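CurF (Lyngbya majuscula, PDB 2Q35) probably acts as a crotonase-fold decarboxylase, the ECH2 domain of a polyketide synthase, in the branching of a growing polyketide chain at its beta carbon. Local coordinates at residues Leu85-Met97 against Ile192-Lys204. The protein carries 1 engineered substitution. Sequence-based numbering, arbitrary orientation.
Sequences LILDCEIPIIAAM and IAKSPRLSLVALK
K204 reaches from helix 197-230 into the loop C89-P92, which leads into strand 93-97 of the central sheet of this crotonase fold. Its CG lies anti to the backbone N (chi1 176°) and the chain stays extended, carrying NZ past the carbonyl of E90, whose O is 3.6 Å from K204 CD. The long aliphatic stem of lysine lets it pass the backbone of the loop, while the ammonium at its tip has three N-H groups to share among several acceptors: NZ donates to I91 O at 2.9 Å, coming from above the carbonyl plane, and weakly to C89 O, while a water joins it to I86 O. Its charge is met by a salt bridge to D113, which also accepts a bond from I93 N, so K204 of the helix and the backbone N of I93 in the strand share one carboxylate.

At the outer end R197 stretches straight from CG to NE and meets E90 at about a right angle. NH2 binds E90 OE2 at 3.0 Å, nearly in the guanidinium plane but on the anti side of the carboxylate, and the two planes stand 73° apart. I91 CG2 lies over one face of the guanidinium and also touches V201 CG2 at 3.9 Å; the CG2 methyl of this beta-branched residue thus lies against the guanidinium and V201 together. NE is held by the carbonyl of Y48, so replacing R197 with a leucine would probably leave both that oxygen and the E90 carboxylate without their partner.

On the apolar side, the rigid ring of P92 sets CG against I192 CG2 and CD against L200 CB; I94 adds its CD1 against I192 CD1 at 4.2 Å. Beside V201, a second water donates to both E90 O and V201 O, at 2.7 Å from E90 O.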
ATOM      1  N   LEU A  85      24.776   8.196  -0.049  1.00 23.11           N
ATOM      2  CA  LEU A  85      25.458   7.764  -1.259  1.00 23.95           C
ATOM      3  C   LEU A  85      24.470   7.412  -2.372  1.00 23.80           C
ATOM      4  O   LEU A  85      24.621   7.829  -3.524  1.00 24.25           O
ATOM      5  CB  LEU A  85      26.287   6.521  -0.942  1.00 25.32           C
ATOM      6  CG  LEU A  85      27.477   6.108  -1.795  1.00 29.03           C
ATOM      7  CD1 LEU A  85      28.101   7.315  -2.476  1.00 34.42           C
ATOM      8  CD2 LEU A  85      28.476   5.434  -0.848  1.00 31.86           C
ATOM      9  N   ILE A  86      23.472   6.611  -2.026  1.00 20.87           N
ATOM     10  CA  ILE A  86      22.487   6.148  -3.006  1.00 18.46           C
ATOM     11  C   ILE A  86      21.464   7.236  -3.324  1.00 17.47           C
ATOM     12  O   ILE A  86      21.137   7.481  -4.496  1.00 16.70           O
ATOM     13  CB  ILE A  86      21.720   4.908  -2.485  1.00 19.89           C
ATOM     14  CG1 ILE A  86      22.678   3.741  -2.195  1.00 21.76           C
ATOM     15  CG2 ILE A  86      20.607   4.489  -3.461  1.00 19.73           C
ATOM     16  CD1 ILE A  86      23.449   3.210  -3.432  1.00 25.41           C
ATOM     17  N   LEU A  87      20.961   7.897  -2.278  1.00 15.78           N
ATOM     18  CA  LEU A  87      19.878   8.869  -2.439  1.00 16.63           C
ATOM     19  C   LEU A  87      20.312  10.151  -3.151  1.00 15.72           C
ATOM     20  O   LEU A  87      19.483  10.856  -3.741  1.00 16.39           O
ATOM     21  CB  LEU A  87      19.254   9.211  -1.085  1.00 17.56           C
ATOM     22  CG  LEU A  87      18.552   8.046  -0.398  1.00 18.17           C
ATOM     23  CD1 LEU A  87      18.112   8.504   1.001  1.00 22.98           C
ATOM     24  CD2 LEU A  87      17.379   7.477  -1.227  1.00 22.01           C
ATOM     25  N   ASP A  88      21.607  10.438  -3.111  1.00 13.90           N
ATOM     26  CA  ASP A  88      22.149  11.597  -3.829  1.00 13.16           C
ATOM     27  C   ASP A  88      22.230  11.401  -5.349  1.00 12.99           C
ATOM     28  O   ASP A  88      22.315  12.386  -6.082  1.00 15.82           O
ATOM     29  CB  ASP A  88      23.505  12.012  -3.269  1.00 13.14           C
ATOM     30  CG  ASP A  88      23.383  12.860  -1.996  1.00 17.36           C
ATOM     31  OD1 ASP A  88      22.244  13.192  -1.570  1.00 18.16           O
ATOM     32  OD2 ASP A  88      24.440  13.206  -1.431  1.00 17.00           O
ATOM     33  N   CYS A  89      22.199  10.159  -5.818  1.00 12.23           N
ATOM     34  CA  CYS A  89      22.306   9.902  -7.260  1.00 11.88           C
ATOM     35  C   CYS A  89      21.035  10.426  -7.942  1.00 12.33           C
ATOM     36  O   CYS A  89      19.922  10.087  -7.528  1.00 13.23           O
ATOM     37  CB  CYS A  89      22.425   8.396  -7.475  1.00 12.45           C
ATOM     38  SG  CYS A  89      22.527   7.967  -9.255  1.00 13.51           S
ATOM     39  N   GLU A  90      21.199  11.249  -8.983  1.00 10.88           N
ATOM     40  CA  GLU A  90      20.047  11.948  -9.564  1.00 12.20           C
ATOM     41  C   GLU A  90      19.345  11.207 -10.680  1.00 12.11           C
ATOM     42  O   GLU A  90      18.270  11.631 -11.120  1.00 11.71           O
ATOM     43  CB  GLU A  90      20.439  13.356 -10.010  1.00 11.71           C
ATOM     44  CG  GLU A  90      21.261  13.372 -11.283  1.00 13.11           C
ATOM     45  CD  GLU A  90      21.707  14.764 -11.721  1.00 15.19           C
ATOM     46  OE1 GLU A  90      21.233  15.779 -11.155  1.00 14.72           O
ATOM     47  OE2 GLU A  90      22.536  14.826 -12.665  1.00 22.95           O
ATOM     48  N   ILE A  91      19.961  10.121 -11.140  1.00 11.28           N
ATOM     49  CA  ILE A  91      19.348   9.266 -12.171  1.00 10.28           C
ATOM     50  C   ILE A  91      18.796   7.984 -11.561  1.00 11.36           C
ATOM     51  O   ILE A  91      19.233   7.556 -10.502  1.00 11.70           O
ATOM     52  CB  ILE A  91      20.316   8.969 -13.352  1.00 10.05           C
ATOM     53  CG1 ILE A  91      21.633   8.360 -12.853  1.00 10.55           C
ATOM     54  CG2 ILE A  91      20.554  10.264 -14.180  1.00 11.13           C
ATOM     55  CD1 ILE A  91      22.464   7.725 -13.971  1.00 11.34           C
ATOM     56  N   PRO A  92      17.793   7.374 -12.222  1.00 11.28           N
ATOM     57  CA  PRO A  92      17.202   6.151 -11.648  1.00 12.72           C
ATOM     58  C   PRO A  92      18.203   5.010 -11.444  1.00 12.15           C
ATOM     59  O   PRO A  92      19.121   4.807 -12.264  1.00 12.94           O
ATOM     60  CB  PRO A  92      16.172   5.706 -12.702  1.00 13.67           C
ATOM     61  CG  PRO A  92      16.111   6.744 -13.723  1.00 14.57           C
ATOM     62  CD  PRO A  92      17.129   7.820 -13.460  1.00 10.28           C
ATOM     63  N   ILE A  93      18.010   4.298 -10.341  1.00 11.09           N
ATOM     64  CA  ILE A  93      18.833   3.149  -9.980  1.00 11.71           C
ATOM     65  C   ILE A  93      17.950   1.903  -9.887  1.00 11.79           C
ATOM     66  O   ILE A  93      16.877   1.943  -9.262  1.00 11.71           O
ATOM     67  CB  ILE A  93      19.543   3.373  -8.615  1.00 12.70           C
ATOM     68  CG1 ILE A  93      20.424   4.616  -8.634  1.00 13.46           C
ATOM     69  CG2 ILE A  93      20.385   2.126  -8.180  1.00 12.19           C
ATOM     70  CD1 ILE A  93      20.912   4.972  -7.199  1.00 14.18           C
ATOM     71  N   ILE A  94      18.397   0.806 -10.510  1.00 11.72           N
ATOM     72  CA  ILE A  94      17.766  -0.514 -10.357  1.00 12.83           C
ATOM     73  C   ILE A  94      18.709  -1.413  -9.555  1.00 10.97           C
ATOM     74  O   ILE A  94      19.855  -1.615  -9.949  1.00 12.70           O
ATOM     75  CB  ILE A  94      17.533  -1.170 -11.729  1.00 11.24           C
ATOM     76  CG1 ILE A  94      16.691  -0.252 -12.640  1.00 11.38           C
ATOM     77  CG2 ILE A  94      16.891  -2.572 -11.591  1.00 13.06           C
ATOM     78  CD1 ILE A  94      16.600  -0.677 -14.115  1.00 15.15           C
ATOM     79  N   ALA A  95      18.243  -1.944  -8.424  1.00 10.56           N
ATOM     80  CA  ALA A  95      19.088  -2.805  -7.594  1.00 10.03           C
ATOM     81  C   ALA A  95      18.808  -4.223  -8.054  1.00 11.04           C
ATOM     82  O   ALA A  95      17.720  -4.741  -7.803  1.00 13.61           O
ATOM     83  CB  ALA A  95      18.730  -2.684  -6.145  1.00 12.57           C
ATOM     84  N   ALA A  96      19.793  -4.813  -8.692  1.00 11.57           N
ATOM     85  CA  ALA A  96      19.657  -6.207  -9.180  1.00 11.12           C
ATOM     86  C   ALA A  96      20.243  -7.116  -8.106  1.00 11.30           C
ATOM     87  O   ALA A  96      21.450  -7.377  -8.062  1.00 12.40           O
ATOM     88  CB  ALA A  96      20.377  -6.392 -10.527  1.00 14.03           C
ATOM     89  N   MET A  97      19.392  -7.520  -7.172  1.00 11.51           N
ATOM     90  CA  MET A  97      19.857  -8.262  -6.018  1.00 12.50           C
ATOM     91  C   MET A  97      19.864  -9.755  -6.406  1.00 12.06           C
ATOM     92  O   MET A  97      18.958 -10.506  -6.050  1.00 14.05           O
ATOM     93  CB  MET A  97      18.994  -7.969  -4.803  1.00 14.60           C
ATOM     94  CG  MET A  97      18.958  -6.488  -4.452  1.00 14.79           C
ATOM     95  SD  MET A  97      18.344  -6.154  -2.771  1.00 18.01           S
ATOM     96  CE  MET A  97      16.835  -7.129  -2.754  1.00 20.02           C
ATOM     97  N   ILE A 192      13.691   2.145 -19.554  1.00 10.86           N
ATOM     98  CA  ILE A 192      13.721   3.452 -18.862  1.00 10.71           C
ATOM     99  C   ILE A 192      14.580   4.448 -19.648  1.00 10.62           C
ATOM    100  O   ILE A 192      14.194   5.629 -19.799  1.00 10.92           O
ATOM    101  CB  ILE A 192      14.193   3.293 -17.424  1.00 10.69           C
ATOM    102  CG1 ILE A 192      13.156   2.498 -16.625  1.00 11.60           C
ATOM    103  CG2 ILE A 192      14.394   4.681 -16.754  1.00 12.79           C
ATOM    104  CD1 ILE A 192      13.647   2.110 -15.209  1.00 13.01           C
ATOM    105  N   ALA A 193      15.728   3.979 -20.142  1.00  9.26           N
ATOM    106  CA  ALA A 193      16.705   4.863 -20.826  1.00 10.42           C
ATOM    107  C   ALA A 193      16.215   5.422 -22.159  1.00 11.19           C
ATOM    108  O   ALA A 193      16.914   6.242 -22.759  1.00 12.75           O
ATOM    109  CB  ALA A 193      18.068   4.172 -20.999  1.00 10.74           C
ATOM    110  N   LYS A 194      15.051   4.956 -22.655  1.00 10.32           N
ATOM    111  CA  LYS A 194      14.475   5.528 -23.891  1.00 11.38           C
ATOM    112  C   LYS A 194      14.049   6.998 -23.729  1.00 12.14           C
ATOM    113  O   LYS A 194      13.894   7.712 -24.727  1.00 13.95           O
ATOM    114  CB  LYS A 194      13.296   4.703 -24.419  1.00 12.60           C
ATOM    115  CG  LYS A 194      13.720   3.356 -24.979  1.00 14.73           C
ATOM    116  CD  LYS A 194      12.547   2.630 -25.632  1.00 19.55           C
ATOM    117  CE  LYS A 194      12.964   1.268 -26.126  1.00 29.60           C
ATOM    118  NZ  LYS A 194      11.802   0.539 -26.717  1.00 37.74           N
ATOM    119  N   SER A 195      13.864   7.435 -22.488  1.00 13.39           N
ATOM    120  CA  SER A 195      13.450   8.815 -22.202  1.00 13.33           C
ATOM    121  C   SER A 195      14.638   9.760 -22.165  1.00 13.81           C
ATOM    122  O   SER A 195      15.755   9.343 -21.855  1.00 13.31           O
ATOM    123  CB  SER A 195      12.769   8.864 -20.843  1.00 16.70           C
ATOM    124  OG  SER A 195      11.530   8.181 -20.868  1.00 22.87           O
ATOM    125  N   PRO A 196      14.393  11.052 -22.435  1.00 12.16           N
ATOM    126  CA  PRO A 196      15.439  12.064 -22.312  1.00 12.69           C
ATOM    127  C   PRO A 196      15.943  12.125 -20.873  1.00 12.28           C
ATOM    128  O   PRO A 196      15.144  12.011 -19.914  1.00 11.88           O
ATOM    129  CB  PRO A 196      14.712  13.372 -22.662  1.00 13.01           C
ATOM    130  CG  PRO A 196      13.494  12.956 -23.477  1.00 12.50           C
ATOM    131  CD  PRO A 196      13.107  11.623 -22.892  1.00 13.60           C
ATOM    132  N   ARG A 197      17.250  12.315 -20.724  1.00 12.86           N
ATOM    133  CA  ARG A 197      17.844  12.364 -19.397  1.00 12.63           C
ATOM    134  C   ARG A 197      17.191  13.454 -18.524  1.00 12.93           C
ATOM    135  O   ARG A 197      16.896  13.206 -17.346  1.00 12.15           O
ATOM    136  CB  ARG A 197      19.352  12.601 -19.491  1.00 13.60           C
ATOM    137  CG  ARG A 197      20.056  12.418 -18.173  1.00 13.88           C
ATOM    138  CD  ARG A 197      21.533  12.674 -18.310  1.00 13.51           C
ATOM    139  NE  ARG A 197      22.277  12.461 -17.068  1.00 15.86           N
ATOM    140  CZ  ARG A 197      22.355  13.351 -16.075  1.00 17.17           C
ATOM    141  NH1 ARG A 197      21.673  14.489 -16.134  1.00 15.43           N
ATOM    142  NH2 ARG A 197      23.072  13.067 -15.004  1.00 15.72           N
ATOM    143  N   LEU A 198      16.945  14.629 -19.111  1.00 12.61           N
ATOM    144  CA  LEU A 198      16.337  15.756 -18.387  1.00 12.33           C
ATOM    145  C   LEU A 198      15.020  15.335 -17.739  1.00 12.19           C
ATOM    146  O   LEU A 198      14.751  15.678 -16.584  1.00 11.94           O
ATOM    147  CB  LEU A 198      16.093  16.971 -19.311  1.00 12.86           C
ATOM    148  CG  LEU A 198      15.803  18.288 -18.563  1.00 16.67           C
ATOM    149  CD1 LEU A 198      17.095  18.928 -18.069  1.00 22.50           C
ATOM    150  CD2 LEU A 198      15.037  19.288 -19.429  1.00 15.13           C
ATOM    151  N   SER A 199      14.224  14.557 -18.486  1.00 10.51           N
ATOM    152  CA  SER A 199      12.913  14.119 -18.000  1.00 10.48           C
ATOM    153  C   SER A 199      13.063  13.068 -16.902  1.00 10.75           C
ATOM    154  O   SER A 199      12.305  13.061 -15.919  1.00 10.82           O
ATOM    155  CB  SER A 199      12.084  13.563 -19.163  1.00  9.64           C
ATOM    156  OG  SER A 199      11.785  14.582 -20.108  1.00  9.41           O
ATOM    157  N   LEU A 200      14.041  12.177 -17.063  1.00 10.07           N
ATOM    158  CA  LEU A 200      14.303  11.155 -16.024  1.00 10.52           C
ATOM    159  C   LEU A 200      14.700  11.806 -14.694  1.00 11.06           C
ATOM    160  O   LEU A 200      14.190  11.426 -13.632  1.00 12.00           O
ATOM    161  CB  LEU A 200      15.368  10.172 -16.480  1.00 11.35           C
ATOM    162  CG  LEU A 200      14.931   9.238 -17.622  1.00 10.69           C
ATOM    163  CD1 LEU A 200      16.192   8.498 -18.131  1.00 12.50           C
ATOM    164  CD2 LEU A 200      13.878   8.279 -17.154  1.00 11.89           C
ATOM    165  N   VAL A 201      15.592  12.792 -14.762  1.00 11.81           N
ATOM    166  CA  VAL A 201      16.096  13.472 -13.568  1.00 11.05           C
ATOM    167  C   VAL A 201      14.945  14.225 -12.869  1.00 10.33           C
ATOM    168  O   VAL A 201      14.750  14.095 -11.647  1.00 10.69           O
ATOM    169  CB  VAL A 201      17.271  14.404 -13.918  1.00 11.70           C
ATOM    170  CG1 VAL A 201      17.642  15.287 -12.702  1.00  9.92           C
ATOM    171  CG2 VAL A 201      18.461  13.577 -14.387  1.00 11.71           C
ATOM    172  N   ALA A 202      14.146  14.929 -13.665  1.00 10.45           N
ATOM    173  CA  ALA A 202      13.017  15.720 -13.147  1.00 10.35           C
ATOM    174  C   ALA A 202      11.957  14.819 -12.509  1.00 11.04           C
ATOM    175  O   ALA A 202      11.450  15.085 -11.406  1.00 11.44           O
ATOM    176  CB  ALA A 202      12.425  16.554 -14.238  1.00 10.92           C
ATOM    177  N   LEU A 203      11.655  13.709 -13.185  1.00 10.08           N
ATOM    178  CA  LEU A 203      10.664  12.790 -12.668  1.00 10.04           C
ATOM    179  C   LEU A 203      11.135  12.173 -11.364  1.00 10.92           C
ATOM    180  O   LEU A 203      10.365  12.086 -10.414  1.00 11.74           O
ATOM    181  CB  LEU A 203      10.386  11.673 -13.709  1.00  8.77           C
ATOM    182  CG  LEU A 203       9.326  10.662 -13.270  1.00 10.57           C
ATOM    183  CD1 LEU A 203       7.980  11.329 -13.043  1.00 12.00           C
ATOM    184  CD2 LEU A 203       9.209   9.526 -14.356  1.00 12.29           C
ATOM    185  N   LYS A 204      12.384  11.704 -11.330  1.00 10.54           N
ATOM    186  CA  LYS A 204      12.903  11.034 -10.133  1.00 10.03           C
ATOM    187  C   LYS A 204      12.871  11.981  -8.945  1.00 11.25           C
ATOM    188  O   LYS A 204      12.488  11.577  -7.823  1.00 11.93           O
ATOM    189  CB  LYS A 204      14.333  10.508 -10.361  1.00 11.69           C
ATOM    190  CG  LYS A 204      14.898   9.903  -9.097  1.00 10.74           C
ATOM    191  CD  LYS A 204      16.238   9.263  -9.291  1.00 10.28           C
ATOM    192  CE  LYS A 204      16.871   8.965  -7.941  1.00  9.77           C
ATOM    193  NZ  LYS A 204      17.797   7.806  -8.025  1.00 11.54           N
TER
HETATM  194  O   HOH W   1      18.657   7.851  -5.454  1.00 24.34           O
HETATM  195  O   HOH W   2      16.743  13.434  -9.800  1.00 20.94           O